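Local coordinates for protein metallo-carboxypeptidase (Pseudomonas aeruginosa, PDB 4A39) that is probably a zinc-dependent carboxypeptidase of the M14 family, cleaving residues from the C-terminal ends of peptide or protein substrates, at residues Q26-S31 with R37-P42; V135-G140 with L193-Q198; Q154-E159 with A225-L230; Q301-E306 with D341-T346. One frame throughout, in Å; residues are numbered along the deposited sequence.

Interaction 1. Residues Q26-S31 with R37-P42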
loop_
_atom_site.group_PDB
_atom_site.type_symbol
_atom_site.label_atom_id
_atom_site.label_comp_id
_atom_site.label_asym_id
_atom_site.label_seq_id
_atom_site.Cartn_x
_atom_site.Cartn_y
_atom_site.Cartn_z
ATOM N N GLN A 26 19.995 10.756 0.116
ATOM C CA GLN A 26 21.390 11.046 -0.195
ATOM C C GLN A 26 21.627 12.401 0.461
ATOM O O GLN A 26 20.883 13.348 0.211
ATOM C CB GLN A 26 21.615 11.154 -1.711
ATOM C CG GLN A 26 21.476 9.828 -2.474
ATOM C CD GLN A 26 22.673 8.905 -2.306
ATOM O OE1 GLN A 26 23.200 8.742 -1.208
ATOM N NE2 GLN A 26 23.095 8.278 -3.405
ATOM N N VAL A 27 22.641 12.498 1.317
ATOM C CA VAL A 27 22.925 13.763 1.989
ATOM C C VAL A 27 23.820 14.648 1.132
ATOM O O VAL A 27 24.872 14.214 0.681
ATOM C CB VAL A 27 23.625 13.530 3.349
ATOM C CG1 VAL A 27 23.986 14.866 3.995
ATOM C CG2 VAL A 27 22.713 12.733 4.265
ATOM N N ILE A 28 23.390 15.885 0.900
ATOM C CA ILE A 28 24.182 16.820 0.114
ATOM C C ILE A 28 24.955 17.695 1.089
ATOM O O ILE A 28 26.184 17.721 1.080
ATOM C CB ILE A 28 23.291 17.712 -0.776
ATOM C CG1 ILE A 28 22.580 16.846 -1.822
ATOM C CG2 ILE A 28 24.135 18.789 -1.454
ATOM C CD1 ILE A 28 21.593 17.597 -2.686
ATOM N N ASP A 29 24.222 18.392 1.950
ATOM C CA ASP A 29 24.835 19.281 2.929
ATOM C C ASP A 29 23.900 19.510 4.111
ATOM O O ASP A 29 22.756 19.937 3.936
ATOM C CB ASP A 29 25.189 20.611 2.252
ATOM C CG ASP A 29 25.785 21.622 3.211
ATOM O OD1 ASP A 29 26.434 21.213 4.195
ATOM O OD2 ASP A 29 25.618 22.835 2.963
ATOM N N ALA A 30 24.389 19.216 5.311
ATOM C CA ALA A 30 23.599 19.391 6.521
ATOM C C ALA A 30 24.378 20.193 7.566
ATOM O O ALA A 30 24.160 20.042 8.768
ATOM C CB ALA A 30 23.202 18.028 7.083
ATOM N N SER A 31 25.274 21.056 7.096
ATOM C CA SER A 31 26.091 21.877 7.988
ATOM C C SER A 31 25.358 23.092 8.559
ATOM O O SER A 31 25.756 23.626 9.593
ATOM C CB SER A 31 27.347 22.351 7.252
ATOM O OG SER A 31 27.005 23.143 6.130
ATOM N N ARG A 37 20.261 20.286 2.741
ATOM C CA ARG A 37 19.999 19.870 1.364
ATOM C C ARG A 37 20.132 18.361 1.241
ATOM O O ARG A 37 21.140 17.791 1.647
ATOM C CB ARG A 37 20.999 20.547 0.413
ATOM C CG ARG A 37 21.100 22.059 0.567
ATOM C CD ARG A 37 19.855 22.776 0.083
ATOM N NE ARG A 37 19.769 22.822 -1.376
ATOM C CZ ARG A 37 18.818 23.463 -2.045
ATOM N NH1 ARG A 37 17.867 24.116 -1.387
ATOM N NH2 ARG A 37 18.814 23.454 -3.372
ATOM N N LEU A 38 19.112 17.725 0.667
ATOM C CA LEU A 38 19.091 16.276 0.499
ATOM C C LEU A 38 18.518 15.916 -0.864
ATOM O O LEU A 38 17.851 16.729 -1.498
ATOM C CB LEU A 38 18.202 15.637 1.571
ATOM C CG LEU A 38 18.474 15.996 3.030
ATOM C CD1 LEU A 38 17.283 15.580 3.878
ATOM C CD2 LEU A 38 19.753 15.320 3.504
ATOM N N ALA A 39 18.779 14.689 -1.305
ATOM C CA ALA A 39 18.253 14.202 -2.578
ATOM C C ALA A 39 17.647 12.812 -2.389
ATOM O O ALA A 39 18.117 12.024 -1.566
ATOM C CB ALA A 39 19.356 14.148 -3.629
ATOM N N ILE A 40 16.594 12.525 -3.143
ATOM C CA ILE A 40 15.942 11.227 -3.071
ATOM C C ILE A 40 16.727 10.285 -3.982
ATOM O O ILE A 40 17.207 10.683 -5.050
ATOM C CB ILE A 40 14.465 11.325 -3.533
ATOM C CG1 ILE A 40 13.740 12.385 -2.697
ATOM C CG2 ILE A 40 13.767 9.971 -3.371
ATOM C CD1 ILE A 40 12.312 12.667 -3.153
ATOM N N ARG A 41 16.880 9.041 -3.543
ATOM C CA ARG A 41 17.625 8.041 -4.305
ATOM C C ARG A 41 16.732 7.227 -5.243
ATOM O O ARG A 41 15.674 6.739 -4.841
ATOM C CB ARG A 41 18.334 7.082 -3.345
ATOM C CG ARG A 41 19.300 6.108 -4.013
ATOM C CD ARG A 41 19.307 4.774 -3.275
ATOM N NE ARG A 41 18.129 3.978 -3.613
ATOM C CZ ARG A 41 17.333 3.388 -2.728
ATOM N NH1 ARG A 41 17.573 3.499 -1.426
ATOM N NH2 ARG A 41 16.288 2.686 -3.150
ATOM N N PRO A 42 17.145 7.070 -6.510
ATOM C CA PRO A 42 16.343 6.289 -7.461
ATOM C C PRO A 42 16.310 4.810 -7.061
ATOM O O PRO A 42 17.174 4.342 -6.319
ATOM C CB PRO A 42 17.079 6.494 -8.782
ATOM C CG PRO A 42 17.693 7.864 -8.618
ATOM C CD PRO A 42 18.220 7.796 -7.208
#
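Two successive amides grip one carbonyl oxygen here: Arg37 O accepts from Ile28 N at 3.0 Å and from Asp29 N at 3.2 Å. Both donors reach it from the same face of the carbonyl plane, tilted out of it by 28° and 20°. Because Ile28 and Asp29 together oppose the single residue Arg37, the register slips by one, which defines a classic beta bulge. Within the bulge Arg37 N bonds Asp29 O (2.8 Å); beyond Val27, Gln26 and Ala39 form a hydrogen-bonded antiparallel pair. These strands, 26-29 and 36-39, make a hairpin at one edge of the N-terminal domain's sheet. Val27 and Leu38 form the non-hydrogen-bonded pair, CG2 of Val27 4.0 Å from CD2 of Leu38, and Ile16 touches both. Ile28 CG1 stands anti to the carbonyl carbon (chi1 -65°), and the extended branch carries CD1 to 4.2 Å from Ala39 CB. Past the bulge, Ser31 N meets Asp29 OD1 from above the carboxylate plane in an Asx turn, and Ser31 OG meets that oxygen's syn lone pair. The extra residue is thus taken up without losing either amide, Ile28 N and Asp29 N sharing Arg37 O, while Arg37 directs its guanidinium outward to a salt bridge with Asp105.

Interaction 2. Residues V135-G140 with L193-Q198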
loop_
_atom_site.group_PDB
_atom_site.type_symbol
_atom_site.label_atom_id
_atom_site.label_comp_id
_atom_site.label_asym_id
_atom_site.label_seq_id
_atom_site.Cartn_x
_atom_site.Cartn_y
_atom_site.Cartn_z
ATOM N N VAL A 135 2.908 -11.596 10.456
ATOM C CA VAL A 135 2.751 -12.982 10.035
ATOM C C VAL A 135 2.656 -13.891 11.258
ATOM O O VAL A 135 1.789 -14.768 11.316
ATOM C CB VAL A 135 3.921 -13.435 9.127
ATOM C CG1 VAL A 135 3.851 -14.938 8.895
ATOM C CG2 VAL A 135 3.846 -12.710 7.788
ATOM N N GLU A 136 3.534 -13.672 12.235
ATOM C CA GLU A 136 3.525 -14.471 13.459
ATOM C C GLU A 136 2.172 -14.341 14.153
ATOM O O GLU A 136 1.612 -15.325 14.639
ATOM C CB GLU A 136 4.644 -14.015 14.407
ATOM C CG GLU A 136 4.452 -14.445 15.864
ATOM C CD GLU A 136 5.603 -14.026 16.764
ATOM O OE1 GLU A 136 6.074 -12.875 16.639
ATOM O OE2 GLU A 136 6.028 -14.844 17.607
ATOM N N ARG A 137 1.647 -13.121 14.194
ATOM C CA ARG A 137 0.356 -12.877 14.825
ATOM C C ARG A 137 -0.773 -13.577 14.072
ATOM O O ARG A 137 -1.666 -14.168 14.679
ATOM C CB ARG A 137 0.078 -11.372 14.891
ATOM C CG ARG A 137 -1.296 -11.016 15.435
ATOM C CD ARG A 137 -1.491 -9.508 15.459
ATOM N NE ARG A 137 -0.530 -8.857 16.344
ATOM C CZ ARG A 137 -0.568 -8.928 17.670
ATOM N NH1 ARG A 137 -1.535 -9.606 18.277
ATOM N NH2 ARG A 137 0.353 -8.308 18.395
ATOM N N ALA A 138 -0.727 -13.512 12.747
ATOM C CA ALA A 138 -1.751 -14.132 11.913
ATOM C C ALA A 138 -1.831 -15.642 12.107
ATOM O O ALA A 138 -2.922 -16.202 12.229
ATOM C CB ALA A 138 -1.491 -13.810 10.443
ATOM N N LEU A 139 -0.680 -16.304 12.139
ATOM C CA LEU A 139 -0.657 -17.757 12.297
ATOM C C LEU A 139 -1.116 -18.230 13.674
ATOM O O LEU A 139 -1.329 -19.425 13.885
ATOM C CB LEU A 139 0.745 -18.289 11.988
ATOM C CG LEU A 139 1.213 -18.005 10.554
ATOM C CD1 LEU A 139 2.656 -18.452 10.380
ATOM C CD2 LEU A 139 0.301 -18.714 9.562
ATOM N N GLY A 140 -1.278 -17.294 14.603
ATOM C CA GLY A 140 -1.727 -17.642 15.940
ATOM C C GLY A 140 -3.232 -17.484 16.057
ATOM O O GLY A 140 -3.825 -17.812 17.087
ATOM N N LEU A 193 -6.745 -5.577 8.602
ATOM C CA LEU A 193 -7.581 -6.680 8.154
ATOM C C LEU A 193 -7.302 -7.916 9.013
ATOM O O LEU A 193 -8.220 -8.520 9.578
ATOM C CB LEU A 193 -7.282 -6.958 6.673
ATOM C CG LEU A 193 -8.141 -7.933 5.866
ATOM C CD1 LEU A 193 -7.915 -7.678 4.378
ATOM C CD2 LEU A 193 -7.794 -9.363 6.226
ATOM N N ILE A 194 -6.029 -8.277 9.136
ATOM C CA ILE A 194 -5.648 -9.450 9.914
ATOM C C ILE A 194 -5.947 -9.310 11.405
ATOM O O ILE A 194 -6.395 -10.265 12.040
ATOM C CB ILE A 194 -4.148 -9.791 9.699
ATOM C CG1 ILE A 194 -3.970 -10.507 8.359
ATOM C CG2 ILE A 194 -3.634 -10.690 10.811
ATOM C CD1 ILE A 194 -4.335 -9.680 7.155
ATOM N N GLU A 195 -5.716 -8.132 11.972
ATOM C CA GLU A 195 -5.979 -7.955 13.390
ATOM C C GLU A 195 -7.457 -8.111 13.730
ATOM O O GLU A 195 -7.794 -8.519 14.841
ATOM C CB GLU A 195 -5.477 -6.595 13.873
ATOM C CG GLU A 195 -3.983 -6.418 13.713
ATOM C CD GLU A 195 -3.426 -5.310 14.581
ATOM O OE1 GLU A 195 -4.144 -4.314 14.817
ATOM O OE2 GLU A 195 -2.261 -5.433 15.014
ATOM N N ARG A 196 -8.340 -7.792 12.788
ATOM C CA ARG A 196 -9.768 -7.933 13.058
ATOM C C ARG A 196 -10.143 -9.397 13.261
ATOM O O ARG A 196 -11.096 -9.709 13.979
ATOM C CB ARG A 196 -10.617 -7.347 11.924
ATOM C CG ARG A 196 -12.103 -7.607 12.140
ATOM C CD ARG A 196 -13.016 -6.842 11.202
ATOM N NE ARG A 196 -14.409 -7.192 11.466
ATOM C CZ ARG A 196 -15.457 -6.663 10.846
ATOM N NH1 ARG A 196 -15.290 -5.739 9.910
ATOM N NH2 ARG A 196 -16.681 -7.061 11.167
ATOM N N LEU A 197 -9.388 -10.292 12.633
ATOM C CA LEU A 197 -9.636 -11.731 12.743
ATOM C C LEU A 197 -9.448 -12.261 14.165
ATOM O O LEU A 197 -9.927 -13.347 14.499
ATOM C CB LEU A 197 -8.715 -12.496 11.788
ATOM C CG LEU A 197 -9.166 -12.659 10.335
ATOM C CD1 LEU A 197 -10.341 -13.623 10.277
ATOM C CD2 LEU A 197 -9.535 -11.317 9.747
ATOM N N GLN A 198 -8.753 -11.492 14.999
ATOM C CA GLN A 198 -8.503 -11.886 16.385
ATOM C C GLN A 198 -9.751 -11.800 17.258
ATOM O O GLN A 198 -9.839 -12.462 18.293
ATOM C CB GLN A 198 -7.413 -11.002 16.998
ATOM C CG GLN A 198 -6.058 -11.121 16.335
ATOM C CD GLN A 198 -5.026 -10.200 16.958
ATOM O OE1 GLN A 198 -5.131 -8.975 16.870
ATOM N NE2 GLN A 198 -4.023 -10.787 17.598
HETATM O O HOH W 1 0.190 -7.315 14.066
#
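Arg137 reaches across to Glu195 and Gln198 with a side chain that runs out straight and then folds. CG lies anti to the backbone N (chi1 175°) and the chain stays extended through chi2, but the bend at chi3 (-62°) swings the guanidinium round beside the Gln198 amide. The two side chains cross at about a right angle, their flat groups inclined by 70°, and the amide meets the guanidinium at its edge. The contact lies near the C-terminal ends of helices 128-138 and 185-196, which pack against the central mixed sheet of the carboxypeptidase domain: Ala138 touches Leu161 of strand 157-163, and Ile194 touches Leu216 of strand 212-217. Glu195 brings OE2 to 4.1 Å from Arg137 NE. That oxygen sits well out of the guanidinium plane, so no N-H points at it and the direct attraction between the two groups is one of charge only; a water bridges them, accepting a weak bond from Arg137 NE and donating to Glu195 OE2 at 3.2 Å. The other carboxylate oxygen, OE1, is in a salt bridge with Lys370. Beneath this polar layer, Ile194 CG2, anti to its own backbone N, meets Ala138 CB at 3.8 Å.

Interaction 3. Residues Q154-E159 with A225-L230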
loop_
_atom_site.group_PDB
_atom_site.type_symbol
_atom_site.label_atom_id
_atom_site.label_comp_id
_atom_site.label_asym_id
_atom_site.label_seq_id
_atom_site.Cartn_x
_atom_site.Cartn_y
_atom_site.Cartn_z
ATOM N N GLN A 154 15.673 -11.555 -4.510
ATOM C CA GLN A 154 16.786 -11.623 -3.572
ATOM C C GLN A 154 16.629 -12.631 -2.432
ATOM O O GLN A 154 17.357 -12.572 -1.443
ATOM C CB GLN A 154 17.076 -10.232 -3.008
ATOM C CG GLN A 154 17.364 -9.196 -4.091
ATOM C CD GLN A 154 17.869 -7.892 -3.519
ATOM O OE1 GLN A 154 17.340 -7.397 -2.529
ATOM N NE2 GLN A 154 18.900 -7.324 -4.145
ATOM N N GLY A 155 15.674 -13.545 -2.563
ATOM C CA GLY A 155 15.498 -14.572 -1.548
ATOM C C GLY A 155 14.728 -14.244 -0.283
ATOM O O GLY A 155 15.050 -14.761 0.786
ATOM N N ARG A 156 13.723 -13.384 -0.392
ATOM C CA ARG A 156 12.898 -13.041 0.760
ATOM C C ARG A 156 11.541 -13.726 0.581
ATOM O O ARG A 156 11.096 -13.948 -0.547
ATOM C CB ARG A 156 12.734 -11.521 0.866
ATOM C CG ARG A 156 14.041 -10.792 1.173
ATOM C CD ARG A 156 13.810 -9.323 1.506
ATOM N NE ARG A 156 15.040 -8.670 1.952
ATOM C CZ ARG A 156 16.013 -8.260 1.142
ATOM N NH1 ARG A 156 15.906 -8.422 -0.170
ATOM N NH2 ARG A 156 17.101 -7.696 1.651
ATOM N N ASP A 157 10.896 -14.077 1.690
ATOM C CA ASP A 157 9.606 -14.764 1.644
ATOM C C ASP A 157 8.411 -13.931 1.189
ATOM O O ASP A 157 8.277 -12.768 1.559
ATOM C CB ASP A 157 9.248 -15.340 3.020
ATOM C CG ASP A 157 10.044 -16.581 3.372
ATOM O OD1 ASP A 157 10.441 -17.311 2.446
ATOM O OD2 ASP A 157 10.244 -16.836 4.578
ATOM N N ILE A 158 7.541 -14.557 0.398
ATOM C CA ILE A 158 6.298 -13.940 -0.062
ATOM C C ILE A 158 5.217 -14.878 0.487
ATOM O O ILE A 158 4.781 -15.801 -0.199
ATOM C CB ILE A 158 6.168 -13.921 -1.606
ATOM C CG1 ILE A 158 7.408 -13.298 -2.248
ATOM C CG2 ILE A 158 4.917 -13.148 -2.002
ATOM C CD1 ILE A 158 7.585 -11.845 -1.941
ATOM N N GLU A 159 4.795 -14.656 1.727
ATOM C CA GLU A 159 3.788 -15.524 2.333
ATOM C C GLU A 159 2.379 -15.353 1.790
ATOM O O GLU A 159 1.917 -14.236 1.573
ATOM C CB GLU A 159 3.742 -15.321 3.851
ATOM C CG GLU A 159 5.043 -15.641 4.564
ATOM C CD GLU A 159 5.872 -14.407 4.845
ATOM O OE1 GLU A 159 5.792 -13.444 4.051
ATOM O OE2 GLU A 159 6.610 -14.406 5.855
ATOM N N ALA A 225 10.655 -2.976 -0.714
ATOM C CA ALA A 225 10.351 -2.305 0.544
ATOM C C ALA A 225 11.612 -2.139 1.388
ATOM O O ALA A 225 11.939 -1.033 1.820
ATOM C CB ALA A 225 9.293 -3.089 1.316
ATOM N N PHE A 226 12.331 -3.235 1.604
ATOM C CA PHE A 226 13.551 -3.189 2.402
ATOM C C PHE A 226 14.572 -2.187 1.860
ATOM O O PHE A 226 15.231 -1.484 2.628
ATOM C CB PHE A 226 14.193 -4.577 2.466
ATOM C CG PHE A 226 15.480 -4.604 3.228
ATOM C CD1 PHE A 226 15.484 -4.556 4.618
ATOM C CD2 PHE A 226 16.696 -4.638 2.553
ATOM C CE1 PHE A 226 16.688 -4.539 5.328
ATOM C CE2 PHE A 226 17.902 -4.621 3.251
ATOM C CZ PHE A 226 17.897 -4.570 4.640
ATOM N N HIS A 227 14.707 -2.121 0.539
ATOM C CA HIS A 227 15.678 -1.213 -0.066
ATOM C C HIS A 227 15.220 0.226 -0.224
ATOM O O HIS A 227 15.938 1.056 -0.786
ATOM C CB HIS A 227 16.140 -1.761 -1.416
ATOM C CG HIS A 227 17.143 -2.865 -1.291
ATOM N ND1 HIS A 227 16.868 -4.167 -1.648
ATOM C CD2 HIS A 227 18.401 -2.866 -0.792
ATOM C CE1 HIS A 227 17.916 -4.925 -1.372
ATOM N NE2 HIS A 227 18.859 -4.160 -0.852
ATOM N N GLY A 228 14.032 0.531 0.283
ATOM C CA GLY A 228 13.531 1.889 0.178
ATOM C C GLY A 228 13.185 2.314 -1.237
ATOM O O GLY A 228 13.279 3.494 -1.569
ATOM N N ASN A 229 12.794 1.350 -2.067
ATOM C CA ASN A 229 12.399 1.608 -3.451
ATOM C C ASN A 229 10.999 2.208 -3.446
ATOM O O ASN A 229 10.292 2.144 -2.439
ATOM C CB ASN A 229 12.311 0.304 -4.254
ATOM C CG ASN A 229 13.609 -0.081 -4.940
ATOM O OD1 ASN A 229 13.637 -1.052 -5.707
ATOM N ND2 ASN A 229 14.678 0.659 -4.682
ATOM N N LEU A 230 10.592 2.753 -4.587
ATOM C CA LEU A 230 9.259 3.325 -4.730
ATOM C C LEU A 230 8.369 2.447 -5.596
ATOM O O LEU A 230 7.274 2.044 -5.196
ATOM C CB LEU A 230 9.319 4.703 -5.408
ATOM C CG LEU A 230 7.981 5.130 -6.041
ATOM C CD1 LEU A 230 6.994 5.523 -4.941
ATOM C CD2 LEU A 230 8.191 6.286 -7.005
#
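With chi1 at -66° and the chain extended from CG to NE, Arg156 spans the gap to Phe226, whose CG stands anti to the backbone N (chi1 178°), carrying the ring out from the helix to the arginine's tip. The side chains cross at about a right angle, yet the guanidinium and ring planes differ by only 26°. NH2 of Arg156 lies 3.2 Å from Phe226 CD2 in an oblique approach, while Phe226 CB sits over one guanidinium face, 4.0 Å above it and offset toward the rim. The imidazole of His227 has Phe226 CD2 over its centre. His227 follows helix 222-226, and Gly228, with positive phi, completes a Schellman motif; the contact thus joins a helix C terminus to the turn before strand 157-163. Arg156 NH1 also makes a salt bridge to Asp223, near the start of that helix. No hydrogen bond crosses between the two segments, which implies that flat-group packing holds them, with Asp223 supplying the charge pairing that probably anchors the guanidinium.

Interaction 4. Residues Q301-E306 with D341-T346; sequences QRFREE and DCLAFT. With GEM ((2-guanidinoethylmercapto)succinic acid), chain D.
The Phe303 and Phe345 side chains run past one another in opposite senses, their ring planes 39° apart and their centroids separated by 4.9 Å, an oblique pairing that is neither stack nor T-shape. Phe345 CD2 lies 3.7 Å above one face of the Phe303 ring, offset toward the rim, and Phe345 CE2 closes to 3.4 Å from Phe303 CD1. Phe303 gets there with CG anti to its backbone N, which carries the ring off the helix toward the strand. Helix 294-308 packs in this way on strand 343-350 of the domain's central sheet, the local axes 10.2 Å apart and crossing at -53°; helix 366-383 also touches Phe303. Arg304 comes to the Phe345 ring from another side: its guanidinium is set at 66° to the ring, with CE1 of Phe345 over the guanidinium centre and NH2 of Arg304 near the ring's edge. That NH2 also hydrogen-bonds Ala283 O. One residue along the strand, Thr346 belongs to the inhibitor pocket, where its CG2 comes 3.1 Å from C6 of (2-guanidinoethylmercapto)succinic acid, a close approach.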
loop_
_atom_site.group_PDB
_atom_site.type_symbol
_atom_site.label_atom_id
_atom_site.label_comp_id
_atom_site.label_asym_id
_atom_site.label_seq_id
_atom_site.Cartn_x
_atom_site.Cartn_y
_atom_site.Cartn_z
ATOM N N GLN A 301 -20.575 -1.367 -8.383
ATOM C CA GLN A 301 -21.443 -0.323 -7.837
ATOM C C GLN A 301 -21.805 -0.690 -6.398
ATOM O O GLN A 301 -21.726 0.145 -5.492
ATOM C CB GLN A 301 -22.716 -0.207 -8.687
ATOM C CG GLN A 301 -23.377 1.166 -8.714
ATOM C CD GLN A 301 -23.880 1.624 -7.366
ATOM O OE1 GLN A 301 -24.653 0.928 -6.709
ATOM N NE2 GLN A 301 -23.455 2.812 -6.949
ATOM N N ARG A 302 -22.194 -1.947 -6.193
ATOM C CA ARG A 302 -22.560 -2.443 -4.866
ATOM C C ARG A 302 -21.427 -2.273 -3.849
ATOM O O ARG A 302 -21.644 -1.795 -2.733
ATOM C CB ARG A 302 -22.944 -3.922 -4.953
ATOM C CG ARG A 302 -24.269 -4.190 -5.651
ATOM C CD ARG A 302 -25.437 -3.897 -4.728
ATOM N NE ARG A 302 -25.437 -4.771 -3.558
ATOM C CZ ARG A 302 -25.518 -4.338 -2.303
ATOM N NH1 ARG A 302 -25.609 -3.035 -2.050
ATOM N NH2 ARG A 302 -25.511 -5.204 -1.298
ATOM N N PHE A 303 -20.221 -2.671 -4.244
ATOM C CA PHE A 303 -19.045 -2.581 -3.383
ATOM C C PHE A 303 -18.737 -1.141 -2.975
ATOM O O PHE A 303 -18.518 -0.851 -1.795
ATOM C CB PHE A 303 -17.827 -3.176 -4.102
ATOM C CG PHE A 303 -16.577 -3.200 -3.268
ATOM C CD1 PHE A 303 -15.738 -2.087 -3.215
ATOM C CD2 PHE A 303 -16.236 -4.329 -2.531
ATOM C CE1 PHE A 303 -14.582 -2.096 -2.444
ATOM C CE2 PHE A 303 -15.078 -4.350 -1.756
ATOM C CZ PHE A 303 -14.249 -3.227 -1.712
ATOM N N ARG A 304 -18.708 -0.242 -3.954
ATOM C CA ARG A 304 -18.410 1.159 -3.680
ATOM C C ARG A 304 -19.440 1.810 -2.759
ATOM O O ARG A 304 -19.085 2.554 -1.848
ATOM C CB ARG A 304 -18.327 1.953 -4.989
ATOM C CG ARG A 304 -17.042 1.748 -5.776
ATOM C CD ARG A 304 -17.031 2.620 -7.025
ATOM N NE ARG A 304 -15.757 2.572 -7.737
ATOM C CZ ARG A 304 -15.627 2.198 -9.006
ATOM N NH1 ARG A 304 -16.694 1.830 -9.706
ATOM N NH2 ARG A 304 -14.428 2.188 -9.574
ATOM N N GLU A 305 -20.712 1.502 -3.001
ATOM C CA GLU A 305 -21.809 2.063 -2.207
ATOM C C GLU A 305 -21.777 1.581 -0.762
ATOM O O GLU A 305 -21.922 2.373 0.176
ATOM C CB GLU A 305 -23.153 1.699 -2.847
ATOM C CG GLU A 305 -24.312 2.576 -2.391
ATOM C CD GLU A 305 -25.563 2.377 -3.227
ATOM O OE1 GLU A 305 -25.476 1.727 -4.292
ATOM O OE2 GLU A 305 -26.634 2.880 -2.819
ATOM N N GLU A 306 -21.591 0.280 -0.573
ATOM C CA GLU A 306 -21.551 -0.286 0.766
ATOM C C GLU A 306 -20.303 0.148 1.534
ATOM O O GLU A 306 -20.360 0.362 2.743
ATOM C CB GLU A 306 -21.628 -1.815 0.707
ATOM C CG GLU A 306 -22.956 -2.355 0.176
ATOM C CD GLU A 306 -24.128 -2.152 1.130
ATOM O OE1 GLU A 306 -23.947 -1.570 2.222
ATOM O OE2 GLU A 306 -25.246 -2.585 0.781
ATOM N N ASP A 341 -13.166 -13.826 -14.038
ATOM C CA ASP A 341 -14.518 -13.266 -14.108
ATOM C C ASP A 341 -15.032 -12.942 -12.706
ATOM O O ASP A 341 -16.145 -13.320 -12.333
ATOM C CB ASP A 341 -15.459 -14.266 -14.790
ATOM C CG ASP A 341 -16.840 -13.688 -15.056
ATOM O OD1 ASP A 341 -16.955 -12.453 -15.214
ATOM O OD2 ASP A 341 -17.809 -14.481 -15.116
ATOM N N CYS A 342 -14.223 -12.221 -11.935
ATOM C CA CYS A 342 -14.600 -11.881 -10.568
ATOM C C CYS A 342 -14.554 -10.389 -10.318
ATOM O O CYS A 342 -13.940 -9.636 -11.074
ATOM C CB CYS A 342 -13.645 -12.555 -9.577
ATOM S SG CYS A 342 -11.924 -11.965 -9.696
ATOM N N LEU A 343 -15.213 -9.969 -9.245
ATOM C CA LEU A 343 -15.203 -8.569 -8.851
ATOM C C LEU A 343 -13.743 -8.284 -8.516
ATOM O O LEU A 343 -13.109 -9.050 -7.781
ATOM C CB LEU A 343 -16.083 -8.362 -7.616
ATOM C CG LEU A 343 -16.067 -6.966 -6.984
ATOM C CD1 LEU A 343 -16.524 -5.933 -8.006
ATOM C CD2 LEU A 343 -16.979 -6.946 -5.767
ATOM N N ALA A 344 -13.206 -7.199 -9.063
ATOM C CA ALA A 344 -11.809 -6.848 -8.832
ATOM C C ALA A 344 -11.609 -5.344 -8.795
ATOM O O ALA A 344 -12.136 -4.620 -9.637
ATOM C CB ALA A 344 -10.934 -7.450 -9.927
ATOM N N PHE A 345 -10.819 -4.889 -7.829
ATOM C CA PHE A 345 -10.531 -3.470 -7.664
ATOM C C PHE A 345 -9.089 -3.212 -7.270
ATOM O O PHE A 345 -8.428 -4.058 -6.656
ATOM C CB PHE A 345 -11.353 -2.859 -6.524
ATOM C CG PHE A 345 -12.774 -2.520 -6.866
ATOM C CD1 PHE A 345 -13.067 -1.508 -7.772
ATOM C CD2 PHE A 345 -13.821 -3.155 -6.206
ATOM C CE1 PHE A 345 -14.385 -1.125 -8.009
ATOM C CE2 PHE A 345 -15.141 -2.782 -6.438
ATOM C CZ PHE A 345 -15.422 -1.765 -7.339
ATOM N N THR A 346 -8.616 -2.025 -7.622
ATOM C CA THR A 346 -7.307 -1.573 -7.199
ATOM C C THR A 346 -7.771 -0.585 -6.131
ATOM O O THR A 346 -8.515 0.342 -6.450
ATOM C CB THR A 346 -6.564 -0.790 -8.297
ATOM O OG1 THR A 346 -6.236 -1.674 -9.380
ATOM C CG2 THR A 346 -5.291 -0.188 -7.737
HETATM C C8 GEM D . -1.880 1.884 -10.539
HETATM S S7 GEM D . -2.720 0.510 -9.671
HETATM C C6 GEM D . -4.304 0.454 -10.586
HETATM C C5 GEM D . -4.755 1.798 -11.163
HETATM N N3 GEM D . -3.900 2.187 -12.293
HETATM C C1 GEM D . -4.423 2.265 -13.515
HETATM N N4 GEM D . -5.710 1.978 -13.697
HETATM N N2 GEM D . -3.671 2.617 -14.552
HETATM C C9 GEM D . -0.550 1.434 -11.148
HETATM O O14 GEM D . -0.260 0.218 -11.079
HETATM O O15 GEM D . 0.154 2.322 -11.672
HETATM C C10 GEM D . -1.671 3.076 -9.604
HETATM C C11 GEM D . -0.775 2.720 -8.415
HETATM O O12 GEM D . -1.203 2.987 -7.270
HETATM O O13 GEM D . 0.330 2.202 -8.678
#

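From the N terminus, interaction 1 comes first and closes a short hairpin loop in the N-terminal domain, in series with all the rest. Interactions 2 and 3 cross: 154-159 falls between 135-140 and 193-198, and 225-230 comes after both, so the two loops they close overlap along the chain without either enclosing the other. Interaction 4 closes a later loop on the same sheet that interaction 3 reaches, on the opposite side of the chain's centre. Arg41 of interaction 1 links the two domains through a probable hydrogen bond from NH2 to His227 O of interaction 3. Interactions 2 and 3 meet by packing of Val135 on Glu159, whereas interactions 2 and 4 remain about 10 Å apart at their nearest atoms.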